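Local coordinates for protein EmrA (Aquifex aeolicus, PDB 4TKO) that serves as the periplasmic adaptor of a major facilitator superfamily multidrug efflux pump, with a presumed part in exporting xenobiotics, at residues E118-V123 and T149-L154. Numbering follows the deposited sequence.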
ATOM      1  N   GLU A 118      40.669  44.370  43.458  1.00 66.70           N
ATOM      2  CA  GLU A 118      40.597  45.828  43.520  1.00 71.16           C
ATOM      3  C   GLU A 118      41.370  46.363  44.717  1.00 75.50           C
ATOM      4  O   GLU A 118      42.232  47.241  44.588  1.00 61.40           O
ATOM      5  CB  GLU A 118      39.144  46.295  43.595  1.00 65.37           C
ATOM      6  CG  GLU A 118      38.452  46.353  42.246  1.00 96.19           C
ATOM      7  CD  GLU A 118      39.151  47.285  41.268  1.00102.75           C
ATOM      8  OE1 GLU A 118      38.576  48.349  40.947  1.00112.51           O
ATOM      9  OE2 GLU A 118      40.267  46.952  40.812  1.00 86.65           O
ATOM     10  N   LYS A 119      41.032  45.827  45.884  1.00 62.22           N
ATOM     11  CA  LYS A 119      41.729  46.130  47.115  1.00 54.51           C
ATOM     12  C   LYS A 119      43.232  45.882  46.982  1.00 58.62           C
ATOM     13  O   LYS A 119      44.031  46.745  47.328  1.00 60.15           O
ATOM     14  CB  LYS A 119      41.154  45.297  48.265  1.00 65.71           C
ATOM     15  CG  LYS A 119      39.738  45.687  48.647  1.00 56.53           C
ATOM     16  CD  LYS A 119      39.143  44.727  49.661  1.00 72.74           C
ATOM     17  CE  LYS A 119      37.674  45.072  49.917  1.00105.63           C
ATOM     18  NZ  LYS A 119      37.063  44.307  51.042  1.00103.88           N
ATOM     19  N   ILE A 120      43.620  44.717  46.475  1.00 54.51           N
ATOM     20  CA  ILE A 120      45.038  44.408  46.358  1.00 56.31           C
ATOM     21  C   ILE A 120      45.779  45.454  45.533  1.00 54.21           C
ATOM     22  O   ILE A 120      46.944  45.734  45.785  1.00 61.50           O
ATOM     23  CB  ILE A 120      45.281  43.024  45.738  1.00 58.39           C
ATOM     24  CG1 ILE A 120      45.070  41.925  46.780  1.00 64.60           C
ATOM     25  CG2 ILE A 120      46.699  42.918  45.210  1.00 47.87           C
ATOM     26  CD1 ILE A 120      45.367  40.529  46.247  1.00 66.48           C
ATOM     27  N   LYS A 121      45.106  46.046  44.558  1.00 58.34           N
ATOM     28  CA  LYS A 121      45.756  47.052  43.725  1.00 59.85           C
ATOM     29  C   LYS A 121      46.132  48.269  44.565  1.00 59.90           C
ATOM     30  O   LYS A 121      47.233  48.803  44.439  1.00 58.93           O
ATOM     31  CB  LYS A 121      44.855  47.460  42.555  1.00 50.92           C
ATOM     32  CG  LYS A 121      45.386  47.001  41.206  1.00 65.62           C
ATOM     33  CD  LYS A 121      44.460  47.394  40.068  1.00 91.46           C
ATOM     34  CE  LYS A 121      43.098  46.732  40.199  1.00 81.56           C
ATOM     35  NZ  LYS A 121      42.118  47.222  39.181  1.00 82.21           N
ATOM     36  N   LEU A 122      45.214  48.682  45.433  1.00 53.82           N
ATOM     37  CA  LEU A 122      45.413  49.837  46.299  1.00 49.41           C
ATOM     38  C   LEU A 122      46.484  49.588  47.348  1.00 56.25           C
ATOM     39  O   LEU A 122      47.463  50.331  47.431  1.00 55.61           O
ATOM     40  CB  LEU A 122      44.102  50.222  46.988  1.00 44.48           C
ATOM     41  CG  LEU A 122      43.078  50.825  46.029  1.00 60.45           C
ATOM     42  CD1 LEU A 122      41.857  51.370  46.768  1.00 43.19           C
ATOM     43  CD2 LEU A 122      43.736  51.900  45.156  1.00 49.17           C
ATOM     44  N   VAL A 123      46.279  48.552  48.158  1.00 48.86           N
ATOM     45  CA  VAL A 123      47.240  48.161  49.180  1.00 45.01           C
ATOM     46  C   VAL A 123      48.646  47.891  48.618  1.00 52.87           C
ATOM     47  O   VAL A 123      49.632  48.072  49.325  1.00 48.20           O
ATOM     48  CB  VAL A 123      46.760  46.911  49.944  1.00 44.01           C
ATOM     49  CG1 VAL A 123      47.875  46.353  50.794  1.00 53.26           C
ATOM     50  CG2 VAL A 123      45.555  47.241  50.816  1.00 28.54           C
ATOM     51  N   THR A 149      51.217  43.129  56.326  1.00 62.99           N
ATOM     52  CA  THR A 149      50.475  41.943  56.706  1.00 64.45           C
ATOM     53  C   THR A 149      49.021  42.049  56.265  1.00 75.09           C
ATOM     54  O   THR A 149      48.356  41.030  56.075  1.00 95.20           O
ATOM     55  CB  THR A 149      50.547  41.662  58.219  1.00 69.84           C
ATOM     56  OG1 THR A 149      49.664  42.546  58.926  1.00 62.37           O
ATOM     57  CG2 THR A 149      52.007  41.773  58.722  1.00 52.59           C
ATOM     58  N   ASN A 150      48.522  43.266  56.085  1.00 72.69           N
ATOM     59  CA  ASN A 150      47.215  43.413  55.454  1.00 76.20           C
ATOM     60  C   ASN A 150      47.247  42.925  54.005  1.00 69.11           C
ATOM     61  O   ASN A 150      46.278  42.348  53.512  1.00 68.52           O
ATOM     62  CB  ASN A 150      46.731  44.858  55.489  1.00 69.21           C
ATOM     63  CG  ASN A 150      45.454  45.058  54.677  1.00 90.71           C
ATOM     64  OD1 ASN A 150      44.550  44.216  54.703  1.00103.48           O
ATOM     65  ND2 ASN A 150      45.385  46.160  53.932  1.00 74.05           N
ATOM     66  N   LEU A 151      48.363  43.163  53.326  1.00 63.16           N
ATOM     67  CA  LEU A 151      48.510  42.740  51.944  1.00 66.13           C
ATOM     68  C   LEU A 151      48.626  41.228  51.877  1.00 72.30           C
ATOM     69  O   LEU A 151      48.201  40.606  50.905  1.00 66.97           O
ATOM     70  CB  LEU A 151      49.735  43.386  51.290  1.00 47.85           C
ATOM     71  CG  LEU A 151      50.014  42.919  49.856  1.00 57.53           C
ATOM     72  CD1 LEU A 151      49.026  43.526  48.869  1.00 59.49           C
ATOM     73  CD2 LEU A 151      51.442  43.214  49.426  1.00 51.75           C
ATOM     74  N   LYS A 152      49.216  40.640  52.910  1.00 73.68           N
ATOM     75  CA  LYS A 152      49.379  39.198  52.947  1.00 73.02           C
ATOM     76  C   LYS A 152      48.004  38.544  53.060  1.00 77.62           C
ATOM     77  O   LYS A 152      47.694  37.595  52.332  1.00 83.87           O
ATOM     78  CB  LYS A 152      50.298  38.782  54.105  1.00 69.58           C
ATOM     79  CG  LYS A 152      51.795  38.854  53.766  1.00 52.65           C
ATOM     80  CD  LYS A 152      52.647  38.733  55.025  1.00 61.14           C
ATOM     81  CE  LYS A 152      54.088  38.293  54.714  1.00 80.41           C
ATOM     82  NZ  LYS A 152      54.818  39.170  53.748  1.00 69.81           N
ATOM     83  N   VAL A 153      47.181  39.071  53.960  1.00 62.86           N
ATOM     84  CA  VAL A 153      45.816  38.588  54.131  1.00 68.40           C
ATOM     85  C   VAL A 153      45.057  38.601  52.806  1.00 80.47           C
ATOM     86  O   VAL A 153      44.582  37.565  52.345  1.00 97.98           O
ATOM     87  CB  VAL A 153      45.044  39.430  55.159  1.00 74.46           C
ATOM     88  CG1 VAL A 153      43.563  39.060  55.149  1.00 69.06           C
ATOM     89  CG2 VAL A 153      45.656  39.259  56.540  1.00 66.16           C
ATOM     90  N   LEU A 154      44.956  39.777  52.198  1.00 70.20           N
ATOM     91  CA  LEU A 154      44.317  39.920  50.896  1.00 70.69           C
ATOM     92  C   LEU A 154      44.920  38.988  49.835  1.00 74.74           C
ATOM     93  O   LEU A 154      44.220  38.542  48.933  1.00 74.56           O
ATOM     94  CB  LEU A 154      44.410  41.374  50.416  1.00 53.88           C
ATOM     95  CG  LEU A 154      43.241  42.322  50.705  1.00 65.86           C
ATOM     96  CD1 LEU A 154      42.888  42.336  52.177  1.00 77.70           C
ATOM     97  CD2 LEU A 154      43.553  43.739  50.217  1.00 57.69           C
TER
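V123 faces L151 and L154 across the antiparallel pair of helices that forms the distal part of the long α-helical hairpin of this membrane fusion protein. Its two methyls divide the work: CG1 lies 3.5 Å from CB of L151, while CG2 faces the L154 side chain, with CD2 of L154 at 4.1 Å. CG2 also has the amide ND2 of N150 beside it, a van der Waals touch at the margin of the apolar seam. With CG anti to the backbone N (chi1 173°), the N150 side chain reaches toward the facing helix.

One turn back along helix 102-135, I120 and L154 run past each other in opposite directions, CG1 of I120 packing at 3.7 Å against CB of L154. L154 also spreads its CD2 over the base of K119, whose extended chain then carries the ammonium group away from the partner. No hydrogen bond or salt bridge joins the two segments, so apolar packing carries the contact.

The segment axes come within 10.0 Å at 158°, close to antiparallel, in a register that sets V123 against L151 and I120 against L154. Further along helix 102-135, L151 also touches K124 and W127, extending the seam toward the hairpin turn. Back at the I120–L154 pair, I120 sets its terminal methyl CD1 3.5 Å from the backbone O of L154.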